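Local structure of ORF10 (Moritella marina, 6RIW) at residues Q139-D142 against N143-A147; A934-G938 against K939-K943; A790-A794 against A795-S799; T816-P819 against T820-P823; L192-A195 against C196-S199. The protein is the ketosynthase and chain length factor didomain of a polyunsaturated fatty acid synthase, where it probably catalyses the condensation that elongates carrier-bound acyl chains. One frame throughout, in Å; residues are numbered along the deposited sequence.

Contact 1: Q139-D142 against N143-A147; sequences QVVD and NALKA
Asn143 points ND2 at Gln139 OE1, one turn back in helix 129-148, and at OD1 of its neighbour Asp142. Its amide plane stands 72° from that of Gln139, whose chain bends back at chi2 (71°) to bring OE1 within 3.0 Å of Asn143 ND2; the donor comes from above the Gln139 carbonyl plane and not along a lone pair. The same ND2 makes a weak bond to Asp142 OD1 at 2.8 Å, bent to 129° at the hydrogen. Lys146, one turn on from Asp142, curls its end round to form a salt bridge, NZ to the syn lone pair of Asp142 OD1 at 2.8 Å, with a weak second bond to OD2, and it also bonds to Phe153 O. Elsewhere on the helix Val141 and Leu145 run side by side, CG1 to CD1 3.8 Å, against helix 614-628. Asn143 OD1 accepts from Asn512 and Asn514, so a leucine here would probably leave those two amides and Gln139 OE1 each short of a partner. Asp142 OD1 thus takes a lysine and, weakly, an amide while OD2 accepts from Leu155 N, an environment likely to keep this buried carboxylate ionised and its charge balanced locally.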
loop_
_atom_site.group_PDB
_atom_site.type_symbol
_atom_site.label_atom_id
_atom_site.label_comp_id
_atom_site.label_asym_id
_atom_site.label_seq_id
_atom_site.Cartn_x
_atom_site.Cartn_y
_atom_site.Cartn_z
ATOM N N GLN A 139 -20.501 16.478 9.224
ATOM C CA GLN A 139 -21.286 17.691 9.017
ATOM C C GLN A 139 -22.609 17.357 8.346
ATOM O O GLN A 139 -23.655 17.920 8.697
ATOM C CB GLN A 139 -20.515 18.718 8.175
ATOM C CG GLN A 139 -21.288 20.066 7.999
ATOM C CD GLN A 139 -21.358 20.877 9.294
ATOM O OE1 GLN A 139 -22.354 21.566 9.574
ATOM N NE2 GLN A 139 -20.306 20.789 10.092
ATOM N N VAL A 140 -22.578 16.458 7.355
ATOM C CA VAL A 140 -23.813 16.101 6.669
ATOM C C VAL A 140 -24.753 15.370 7.624
ATOM O O VAL A 140 -25.949 15.669 7.667
ATOM C CB VAL A 140 -23.522 15.270 5.405
ATOM C CG1 VAL A 140 -24.838 14.885 4.705
ATOM C CG2 VAL A 140 -22.632 16.054 4.449
ATOM N N VAL A 141 -24.227 14.438 8.429
ATOM C CA VAL A 141 -25.060 13.766 9.437
ATOM C C VAL A 141 -25.637 14.784 10.407
ATOM O O VAL A 141 -26.837 14.765 10.710
ATOM C CB VAL A 141 -24.264 12.684 10.190
ATOM C CG1 VAL A 141 -25.090 12.148 11.410
ATOM C CG2 VAL A 141 -23.892 11.515 9.276
ATOM N N ASP A 142 -24.791 15.693 10.909
ATOM C CA ASP A 142 -25.262 16.737 11.818
ATOM C C ASP A 142 -26.432 17.512 11.228
ATOM O O ASP A 142 -27.465 17.709 11.890
ATOM C CB ASP A 142 -24.124 17.705 12.151
ATOM C CG ASP A 142 -24.602 18.938 12.922
ATOM O OD1 ASP A 142 -25.109 19.896 12.285
ATOM O OD2 ASP A 142 -24.462 18.954 14.171
ATOM N N ASN A 143 -26.279 17.997 9.990
ATOM C CA ASN A 143 -27.317 18.841 9.415
ATOM C C ASN A 143 -28.597 18.060 9.145
ATOM O O ASN A 143 -29.694 18.619 9.274
ATOM C CB ASN A 143 -26.832 19.490 8.130
ATOM C CG ASN A 143 -25.648 20.416 8.337
ATOM O OD1 ASN A 143 -25.104 20.946 7.369
ATOM N ND2 ASN A 143 -25.224 20.600 9.596
ATOM N N ALA A 144 -28.483 16.788 8.756
ATOM C CA ALA A 144 -29.678 15.965 8.578
ATOM C C ALA A 144 -30.428 15.793 9.895
ATOM O O ALA A 144 -31.664 15.862 9.931
ATOM C CB ALA A 144 -29.302 14.595 8.011
ATOM N N LEU A 145 -29.697 15.541 10.986
ATOM C CA LEU A 145 -30.343 15.377 12.287
ATOM C C LEU A 145 -30.954 16.678 12.804
ATOM O O LEU A 145 -31.980 16.635 13.498
ATOM C CB LEU A 145 -29.339 14.798 13.297
ATOM C CG LEU A 145 -29.007 13.315 13.053
ATOM C CD1 LEU A 145 -27.886 12.777 13.949
ATOM C CD2 LEU A 145 -30.238 12.424 13.144
ATOM N N LYS A 146 -30.352 17.834 12.499
ATOM C CA LYS A 146 -31.029 19.105 12.769
ATOM C C LYS A 146 -32.386 19.161 12.072
ATOM O O LYS A 146 -33.388 19.592 12.665
ATOM C CB LYS A 146 -30.170 20.284 12.308
ATOM C CG LYS A 146 -28.928 20.585 13.150
ATOM C CD LYS A 146 -28.252 21.824 12.582
ATOM C CE LYS A 146 -27.388 22.540 13.624
ATOM N NZ LYS A 146 -26.214 21.703 14.062
ATOM N N ALA A 147 -32.439 18.729 10.804
ATOM C CA ALA A 147 -33.697 18.781 10.059
ATOM C C ALA A 147 -34.726 17.815 10.623
ATOM O O ALA A 147 -35.932 18.092 10.566
ATOM C CB ALA A 147 -33.446 18.483 8.575
#

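Contact 2: A934-G938 against K939-K943; sequences AQFAG and KHLNK
Phe936 and Leu941 form the close-packed side of this contact, with the Leu941 side chain crossing that of Phe936 at about a right angle. Leu941 CD1 comes to the edge of the ring, near its plane, 4.1 Å from Phe936 CE2. Phe936 is buried, and both residues also touch His150 and Ile610, which continue the packing beyond the local pair. Between them the chain reverses in a type II beta turn from Phe936 to Lys939, closed by Lys939 N on Phe936 O at 3.2 Å with a fairly straight N-H (164°). Gly938 supplies the positive phi (67°) that the third position of such a turn requires.

The solvent side of the turn is set apart by burial, for Gly938 and Lys939 are exposed where Phe936 is covered. Lys939 folds back over the turn through bends at chi2 (-85°) and chi4, so that CG lies 3.4 Å from Phe936 O and NZ reaches Gln935 O at 3.3 Å. That last bond is long, and its donor is tilted from the carbonyl plane.

Residues 934-943 follow helix 929-934 and meet the end of helix 597-608: Leu605 of that helix touches Phe936, Gln608 touches Leu941 and shares backbone hydrogen bonds with Asn942, and His150, just past the end of helix 129-148, donates from NE2 to Lys939 O.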
loop_
_atom_site.group_PDB
_atom_site.type_symbol
_atom_site.label_atom_id
_atom_site.label_comp_id
_atom_site.label_asym_id
_atom_site.label_seq_id
_atom_site.Cartn_x
_atom_site.Cartn_y
_atom_site.Cartn_z
ATOM N N ALA A 934 -40.804 13.778 19.181
ATOM C CA ALA A 934 -41.639 14.385 20.217
ATOM C C ALA A 934 -40.881 14.580 21.520
ATOM O O ALA A 934 -41.218 15.466 22.310
ATOM C CB ALA A 934 -42.871 13.516 20.463
ATOM N N GLN A 935 -39.874 13.754 21.775
ATOM C CA GLN A 935 -38.976 13.965 22.900
ATOM C C GLN A 935 -38.075 15.182 22.720
ATOM O O GLN A 935 -37.387 15.576 23.672
ATOM C CB GLN A 935 -38.122 12.722 23.096
ATOM C CG GLN A 935 -38.877 11.565 23.689
ATOM C CD GLN A 935 -38.923 11.663 25.187
ATOM O OE1 GLN A 935 -39.868 12.207 25.752
ATOM N NE2 GLN A 935 -37.883 11.160 25.847
ATOM N N PHE A 936 -38.036 15.759 21.521
ATOM C CA PHE A 936 -37.246 16.947 21.237
ATOM C C PHE A 936 -38.101 18.201 21.125
ATOM O O PHE A 936 -37.579 19.304 21.306
ATOM C CB PHE A 936 -36.465 16.770 19.917
ATOM C CG PHE A 936 -35.108 16.103 20.066
ATOM C CD1 PHE A 936 -34.978 14.731 19.974
ATOM C CD2 PHE A 936 -33.961 16.867 20.250
ATOM C CE1 PHE A 936 -33.746 14.120 20.102
ATOM C CE2 PHE A 936 -32.708 16.265 20.359
ATOM C CZ PHE A 936 -32.598 14.888 20.285
ATOM N N ALA A 937 -39.395 18.052 20.844
ATOM C CA ALA A 937 -40.241 19.181 20.476
ATOM C C ALA A 937 -40.267 20.244 21.568
ATOM O O ALA A 937 -40.494 19.941 22.743
ATOM C CB ALA A 937 -41.663 18.691 20.191
ATOM N N GLY A 938 -40.019 21.493 21.170
ATOM C CA GLY A 938 -40.108 22.642 22.055
ATOM C C GLY A 938 -39.079 22.717 23.165
ATOM O O GLY A 938 -39.166 23.622 23.994
ATOM N N LYS A 939 -38.102 21.811 23.213
ATOM C CA LYS A 939 -37.133 21.789 24.303
ATOM C C LYS A 939 -35.991 22.776 24.066
ATOM O O LYS A 939 -35.671 23.133 22.928
ATOM C CB LYS A 939 -36.566 20.382 24.492
ATOM C CG LYS A 939 -37.623 19.316 24.682
ATOM C CD LYS A 939 -38.061 19.216 26.137
ATOM C CE LYS A 939 -38.637 17.831 26.457
ATOM N NZ LYS A 939 -37.559 16.814 26.683
ATOM N N HIS A 940 -35.384 23.233 25.161
ATOM C CA HIS A 940 -34.113 23.942 25.100
ATOM C C HIS A 940 -32.993 22.912 25.182
ATOM O O HIS A 940 -32.938 22.139 26.144
ATOM C CB HIS A 940 -33.993 24.949 26.240
ATOM C CG HIS A 940 -34.996 26.064 26.161
ATOM N ND1 HIS A 940 -36.289 25.941 26.633
ATOM C CD2 HIS A 940 -34.896 27.321 25.662
ATOM C CE1 HIS A 940 -36.942 27.072 26.430
ATOM N NE2 HIS A 940 -36.120 27.926 25.843
ATOM N N LEU A 941 -32.117 22.879 24.173
ATOM C CA LEU A 941 -30.956 21.989 24.187
ATOM C C LEU A 941 -29.736 22.731 24.712
ATOM O O LEU A 941 -29.543 23.908 24.400
ATOM C CB LEU A 941 -30.643 21.456 22.782
ATOM C CG LEU A 941 -31.792 20.804 22.003
ATOM C CD1 LEU A 941 -31.319 20.125 20.707
ATOM C CD2 LEU A 941 -32.520 19.807 22.905
ATOM N N ASN A 942 -28.897 22.034 25.480
ATOM C CA ASN A 942 -27.572 22.562 25.785
ATOM C C ASN A 942 -26.673 22.456 24.555
ATOM O O ASN A 942 -26.810 21.542 23.745
ATOM C CB ASN A 942 -26.893 21.791 26.921
ATOM C CG ASN A 942 -27.812 21.478 28.064
ATOM O OD1 ASN A 942 -28.518 22.353 28.562
ATOM N ND2 ASN A 942 -27.793 20.219 28.501
ATOM N N LYS A 943 -25.736 23.389 24.429
ATOM C CA LYS A 943 -24.693 23.226 23.420
ATOM C C LYS A 943 -23.766 22.079 23.814
ATOM O O LYS A 943 -23.477 21.874 25.000
ATOM C CB LYS A 943 -23.906 24.527 23.255
ATOM C CG LYS A 943 -24.734 25.673 22.678
ATOM C CD LYS A 943 -23.910 26.512 21.706
ATOM C CE LYS A 943 -23.894 27.976 22.128
ATOM N NZ LYS A 943 -25.278 28.475 22.359
#

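Contact 3: A790-A794 against A795-S799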
loop_
_atom_site.group_PDB
_atom_site.type_symbol
_atom_site.label_atom_id
_atom_site.label_comp_id
_atom_site.label_asym_id
_atom_site.label_seq_id
_atom_site.Cartn_x
_atom_site.Cartn_y
_atom_site.Cartn_z
ATOM N N ALA A 790 18.118 4.893 -23.429
ATOM C CA ALA A 790 17.438 4.537 -24.662
ATOM C C ALA A 790 18.376 4.512 -25.861
ATOM O O ALA A 790 18.019 3.938 -26.893
ATOM C CB ALA A 790 16.283 5.513 -24.943
ATOM N N GLY A 791 19.549 5.131 -25.754
ATOM C CA GLY A 791 20.473 5.180 -26.868
ATOM C C GLY A 791 20.109 6.163 -27.954
ATOM O O GLY A 791 20.420 5.919 -29.121
ATOM N N ILE A 792 19.450 7.273 -27.613
ATOM C CA ILE A 792 19.044 8.274 -28.589
ATOM C C ILE A 792 19.475 9.645 -28.086
ATOM O O ILE A 792 19.947 9.811 -26.962
ATOM C CB ILE A 792 17.523 8.265 -28.879
ATOM C CG1 ILE A 792 16.714 8.697 -27.639
ATOM C CG2 ILE A 792 17.069 6.907 -29.402
ATOM C CD1 ILE A 792 15.227 8.966 -27.947
ATOM N N SER A 793 19.321 10.629 -28.950
ATOM C CA SER A 793 19.592 12.012 -28.602
ATOM C C SER A 793 18.270 12.755 -28.453
ATOM O O SER A 793 17.231 12.316 -28.951
ATOM C CB SER A 793 20.452 12.679 -29.681
ATOM O OG SER A 793 19.661 12.873 -30.851
ATOM N N ALA A 794 18.321 13.893 -27.762
ATOM C CA ALA A 794 17.105 14.675 -27.561
ATOM C C ALA A 794 16.446 15.047 -28.884
ATOM O O ALA A 794 15.216 15.105 -28.965
ATOM C CB ALA A 794 17.422 15.925 -26.745
ATOM N N ALA A 795 17.240 15.282 -29.942
ATOM C CA ALA A 795 16.651 15.646 -31.227
ATOM C C ALA A 795 15.870 14.500 -31.860
ATOM O O ALA A 795 15.082 14.729 -32.787
ATOM C CB ALA A 795 17.755 16.126 -32.183
ATOM N N ASP A 796 16.067 13.272 -31.381
ATOM C CA ASP A 796 15.349 12.107 -31.871
ATOM C C ASP A 796 13.916 12.017 -31.356
ATOM O O ASP A 796 13.163 11.150 -31.816
ATOM C CB ASP A 796 16.105 10.834 -31.475
ATOM C CG ASP A 796 17.407 10.678 -32.224
ATOM O OD1 ASP A 796 17.386 10.931 -33.451
ATOM O OD2 ASP A 796 18.428 10.300 -31.594
ATOM N N VAL A 797 13.522 12.874 -30.424
ATOM C CA VAL A 797 12.197 12.798 -29.812
ATOM C C VAL A 797 11.197 13.597 -30.640
ATOM O O VAL A 797 11.386 14.796 -30.887
ATOM C CB VAL A 797 12.240 13.293 -28.357
ATOM C CG1 VAL A 797 10.823 13.404 -27.794
ATOM C CG2 VAL A 797 13.084 12.341 -27.491
ATOM N N ALA A 798 10.114 12.931 -31.052
ATOM C CA ALA A 798 9.110 13.530 -31.923
ATOM C C ALA A 798 8.135 14.413 -31.154
ATOM O O ALA A 798 7.673 15.437 -31.671
ATOM C CB ALA A 798 8.332 12.432 -32.643
ATOM N N SER A 799 7.781 14.012 -29.940
ATOM C CA SER A 799 6.807 14.756 -29.155
ATOM C C SER A 799 7.015 14.380 -27.698
ATOM O O SER A 799 7.727 13.425 -27.382
ATOM C CB SER A 799 5.384 14.471 -29.624
ATOM O OG SER A 799 5.043 13.102 -29.463
HETATM O O HOH W 1 13.221 16.766 -29.794
#
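Ser793 and Asp796 are brought together by two first torsions: OG of Ser793 lies between its own backbone N and carbonyl carbon (chi1 71°), while CG of Asp796 sits beside its N and anti to the carbonyl carbon (chi1 -70°). The aspartate torsion carries Asp796 OD2 to Ser793 N, from which it accepts at 2.8 Å along an almost straight N-H (171°), on its anti side and somewhat out of the carboxylate plane. The serine torsion brings the hydroxyl to the same oxygen, adding a weak bond, Ser793 OG to Asp796 OD2 at 2.9 Å. Ile792 slides past the aspartate in the opposite direction, its CB 3.5 Å from Asp796 OD2. An alanine in place of Asp796 would remove that oxygen and is likely to leave Ser793 N without its acceptor and Ser793 OG freer to turn.

The residues link two elements of the second ketosynthase-like half of the chain. Gly791, with positive phi, is the C-prime residue of a Schellman motif that ends helix 776-790, and a short 3-10 turn then leads into strand 797-801. Two backbone bonds build that turn, Asp796 N to Ser793 O at 2.9 Å and Val797 N to Ala794 O at 3.2 Å, each donor lying well above the carbonyl plane it meets. A water donates to both Ala794 O and Val797 O, bridging the two carbonyls. Toward the helix, Ile792 CD1 meets Val797 CG2 at 4.0 Å, the side chains crossing at about a right angle, and both rest on Leu787 while Ile792 also reaches His865 of strand 865-870.

Contact 4: T816-P819 against T820-P823; sequences TALP and TLYP
Leu821 N and Tyr822 N bond back to Ala817 O and Leu818 O, each at 2.9 Å, and so close the last turn of helix 808-821, whose course is kinked at Pro819 because that nitrogen has no bond to the turn before. The helix is the connection of a beta-alpha-beta unit, joining the parallel strands 797-801 and 826-828 in the second thiolase-like half of the chain.

On the exposed side Thr820 OG1, beside its own backbone N and anti to the carbonyl carbon (chi1 -59°), donates to Thr816 O at 2.8 Å. With a C=O...OG1 angle of 166° the hydroxyl lies almost straight out from the carbonyl, one turn back. Leu821 lays CG 3.4 Å from Ala817 O and packs on Ala783 of helix 776-790. Its CD1 lies 4.4 Å from CD2 of Leu818, a buried residue that packs on Val800 and Ile827.

Tyr822 is the first residue to leave helical torsions (phi -132°). Its ring carries Leu821 CB over one face, offset toward the rim, and packs on Val797, Val800 and Leu787, while its OH is hydrogen-bonded to His879. Beyond it the chain turns off at a second proline: Pro819 O lies 3.2 Å from Pro823 N, which has no hydrogen to offer, and 3.1 Å from Pro823 CA.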
loop_
_atom_site.group_PDB
_atom_site.type_symbol
_atom_site.label_atom_id
_atom_site.label_comp_id
_atom_site.label_asym_id
_atom_site.label_seq_id
_atom_site.Cartn_x
_atom_site.Cartn_y
_atom_site.Cartn_z
ATOM N N THR A 816 10.023 25.293 -18.104
ATOM C CA THR A 816 11.432 25.632 -18.221
ATOM C C THR A 816 12.205 24.494 -18.891
ATOM O O THR A 816 12.885 24.704 -19.899
ATOM C CB THR A 816 11.984 25.964 -16.818
ATOM O OG1 THR A 816 11.322 27.136 -16.311
ATOM C CG2 THR A 816 13.492 26.203 -16.824
ATOM N N ALA A 817 12.046 23.267 -18.389
ATOM C CA ALA A 817 12.932 22.173 -18.790
ATOM C C ALA A 817 12.580 21.562 -20.147
ATOM O O ALA A 817 13.485 21.255 -20.939
ATOM C CB ALA A 817 12.912 21.086 -17.707
ATOM N N LEU A 818 11.283 21.325 -20.430
ATOM C CA LEU A 818 10.939 20.511 -21.595
ATOM C C LEU A 818 11.228 21.222 -22.914
ATOM O O LEU A 818 11.781 20.580 -23.823
ATOM C CB LEU A 818 9.478 20.053 -21.518
ATOM C CG LEU A 818 9.177 19.143 -20.319
ATOM C CD1 LEU A 818 7.729 18.684 -20.372
ATOM C CD2 LEU A 818 10.118 17.947 -20.273
ATOM N N PRO A 819 10.869 22.497 -23.108
ATOM C CA PRO A 819 11.232 23.157 -24.377
ATOM C C PRO A 819 12.727 23.323 -24.538
ATOM O O PRO A 819 13.216 23.338 -25.675
ATOM C CB PRO A 819 10.510 24.515 -24.302
ATOM C CG PRO A 819 9.419 24.329 -23.260
ATOM C CD PRO A 819 10.013 23.353 -22.261
ATOM N N THR A 820 13.470 23.413 -23.435
ATOM C CA THR A 820 14.927 23.443 -23.518
ATOM C C THR A 820 15.491 22.104 -23.978
ATOM O O THR A 820 16.384 22.057 -24.832
ATOM C CB THR A 820 15.505 23.822 -22.157
ATOM O OG1 THR A 820 14.987 25.105 -21.776
ATOM C CG2 THR A 820 17.016 23.871 -22.201
ATOM N N LEU A 821 14.993 21.007 -23.402
ATOM C CA LEU A 821 15.447 19.676 -23.793
ATOM C C LEU A 821 15.073 19.363 -25.230
ATOM O O LEU A 821 15.876 18.802 -25.984
ATOM C CB LEU A 821 14.825 18.623 -22.870
ATOM C CG LEU A 821 15.463 18.502 -21.490
ATOM C CD1 LEU A 821 14.515 17.823 -20.490
ATOM C CD2 LEU A 821 16.782 17.741 -21.586
ATOM N N TYR A 822 13.854 19.710 -25.617
ATOM C CA TYR A 822 13.222 19.215 -26.836
ATOM C C TYR A 822 12.624 20.386 -27.603
ATOM O O TYR A 822 11.398 20.478 -27.757
ATOM C CB TYR A 822 12.130 18.201 -26.494
ATOM C CG TYR A 822 12.543 17.037 -25.615
ATOM C CD1 TYR A 822 13.435 16.079 -26.081
ATOM C CD2 TYR A 822 11.990 16.861 -24.332
ATOM C CE1 TYR A 822 13.796 14.982 -25.300
ATOM C CE2 TYR A 822 12.356 15.778 -23.535
ATOM C CZ TYR A 822 13.250 14.829 -24.036
ATOM O OH TYR A 822 13.627 13.736 -23.276
ATOM N N PRO A 823 13.464 21.297 -28.113
ATOM C CA PRO A 823 12.931 22.554 -28.679
ATOM C C PRO A 823 12.051 22.367 -29.900
ATOM O O PRO A 823 11.184 23.210 -30.155
ATOM C CB PRO A 823 14.200 23.356 -29.018
ATOM C CG PRO A 823 15.257 22.339 -29.172
ATOM C CD PRO A 823 14.930 21.243 -28.170
#

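Contact 5: L192-A195 against C196-S199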
loop_
_atom_site.group_PDB
_atom_site.type_symbol
_atom_site.label_atom_id
_atom_site.label_comp_id
_atom_site.label_asym_id
_atom_site.label_seq_id
_atom_site.Cartn_x
_atom_site.Cartn_y
_atom_site.Cartn_z
ATOM N N LEU A 192 5.428 -0.807 -0.808
ATOM C CA LEU A 192 4.695 -1.936 -1.368
ATOM C C LEU A 192 3.801 -2.535 -0.295
ATOM O O LEU A 192 3.995 -2.304 0.902
ATOM C CB LEU A 192 5.642 -3.015 -1.940
ATOM C CG LEU A 192 6.575 -3.759 -0.976
ATOM C CD1 LEU A 192 5.897 -4.929 -0.242
ATOM C CD2 LEU A 192 7.777 -4.310 -1.746
ATOM N N ASP A 193 2.830 -3.338 -0.738
ATOM C CA ASP A 193 1.930 -4.065 0.154
ATOM C C ASP A 193 1.835 -5.492 -0.365
ATOM O O ASP A 193 1.405 -5.715 -1.500
ATOM C CB ASP A 193 0.548 -3.390 0.205
ATOM C CG ASP A 193 -0.467 -4.065 1.158
ATOM O OD1 ASP A 193 -0.101 -4.934 1.997
ATOM O OD2 ASP A 193 -1.676 -3.673 1.081
ATOM N N ALA A 194 2.275 -6.438 0.448
ATOM C CA ALA A 194 2.050 -7.867 0.256
ATOM C C ALA A 194 1.444 -8.463 1.527
ATOM O O ALA A 194 1.742 -9.599 1.888
ATOM C CB ALA A 194 3.352 -8.588 -0.106
ATOM N N ALA A 195 0.616 -7.679 2.225
ATOM C CA ALA A 195 -0.025 -8.040 3.505
ATOM C C ALA A 195 1.062 -8.536 4.457
ATOM O O ALA A 195 2.113 -7.879 4.562
ATOM C CB ALA A 195 -1.178 -9.017 3.260
ATOM N N CYS A 196 0.870 -9.681 5.134
ATOM C CA CYS A 196 1.773 -10.168 6.173
ATOM C C CYS A 196 3.181 -10.452 5.659
ATOM O O CYS A 196 4.112 -10.618 6.466
ATOM C CB CYS A 196 1.169 -11.442 6.816
ATOM S SG CYS A 196 -0.683 -11.530 6.774
ATOM N N ALA A 197 3.373 -10.528 4.348
ATOM C CA ALA A 197 4.681 -10.844 3.797
ATOM C C ALA A 197 5.458 -9.608 3.352
ATOM O O ALA A 197 6.564 -9.754 2.813
ATOM C CB ALA A 197 4.528 -11.807 2.607
ATOM N N SER A 198 4.913 -8.400 3.561
ATOM C CA SER A 198 5.511 -7.199 2.983
ATOM C C SER A 198 6.950 -6.971 3.436
ATOM O O SER A 198 7.752 -6.446 2.657
ATOM C CB SER A 198 4.682 -5.957 3.317
ATOM O OG SER A 198 3.332 -6.126 2.946
ATOM N N SER A 199 7.294 -7.317 4.684
ATOM C CA SER A 199 8.667 -7.088 5.151
ATOM C C SER A 199 9.675 -7.902 4.348
ATOM O O SER A 199 10.751 -7.402 3.986
ATOM C CB SER A 199 8.797 -7.421 6.640
ATOM O OG SER A 199 7.999 -6.564 7.453
#
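Ser198, at the start of helix 198-211, ties that helix back to Ala194 and Ala195 in the turn after strand 189-193. In the thiolase fold this strand-to-helix turn carries the active-site cysteine of ketosynthases, and the contacts of Cys196 with His331 and His368 are consistent with their Cys-His-His arrangement. Every touching residue is buried, and strand 189-193 pairs with strand 659-663 of the chain length factor half.

Hydrogen bonds dominate. With OG beside its own backbone N (chi1 -54°), Ser198 uses the hydroxyl in both senses: OG accepts from Ala194 N at 2.7 Å and donates to Ala195 O, also at 2.7 Å. Ala195 O takes a second donor, Ser198 N at 3.0 Å, so one serine grips this carbonyl twice; OG comes only slightly out of the carbonyl plane, the amide well above it. Ala197 N closes on Ala194 O at 3.1 Å. An Asx turn completes the set, Asp193 OD1 accepting from Ala195 N at 2.8 Å from above the carboxylate plane. These bonds surround Ala195, where the chain turns from strand to helix at a positive phi of 51° with psi -132°, an unusual setting for an alanine.

Apolar packing is slighter. Leu192 CD1 comes within 3.9 Å of Ser198 CB at the helix start, and Leu192 also lies on Tyr201 and Leu205. Ala194 CB meets Ala197 CB at 4.4 Å, and Ala195 CB stands 4.3 Å from Cys196 SG.

In the fold
Contact 5 lies deepest, its centre about 8 Å from the centre of the chain, and its chemistry is largely backbone groups gathered round one serine. Contact 1 is also buried but peripheral, its centre about 34 Å from that of the chain, and relies on charged and amide side chains within a helix. Contacts 2 and 3 are surface turns that combine backbone bonds with a small apolar pair. Contact 4 is partly buried, with helix-end backbone bonds and a threonine hydroxyl on its exposed side. Contacts 3 and 4 touch directly, Val797 CG2 meeting Tyr822 CE1 at 3.5 Å. Contacts 1 and 2 approach to about 7 Å between nearest atoms without touching, though far apart in sequence.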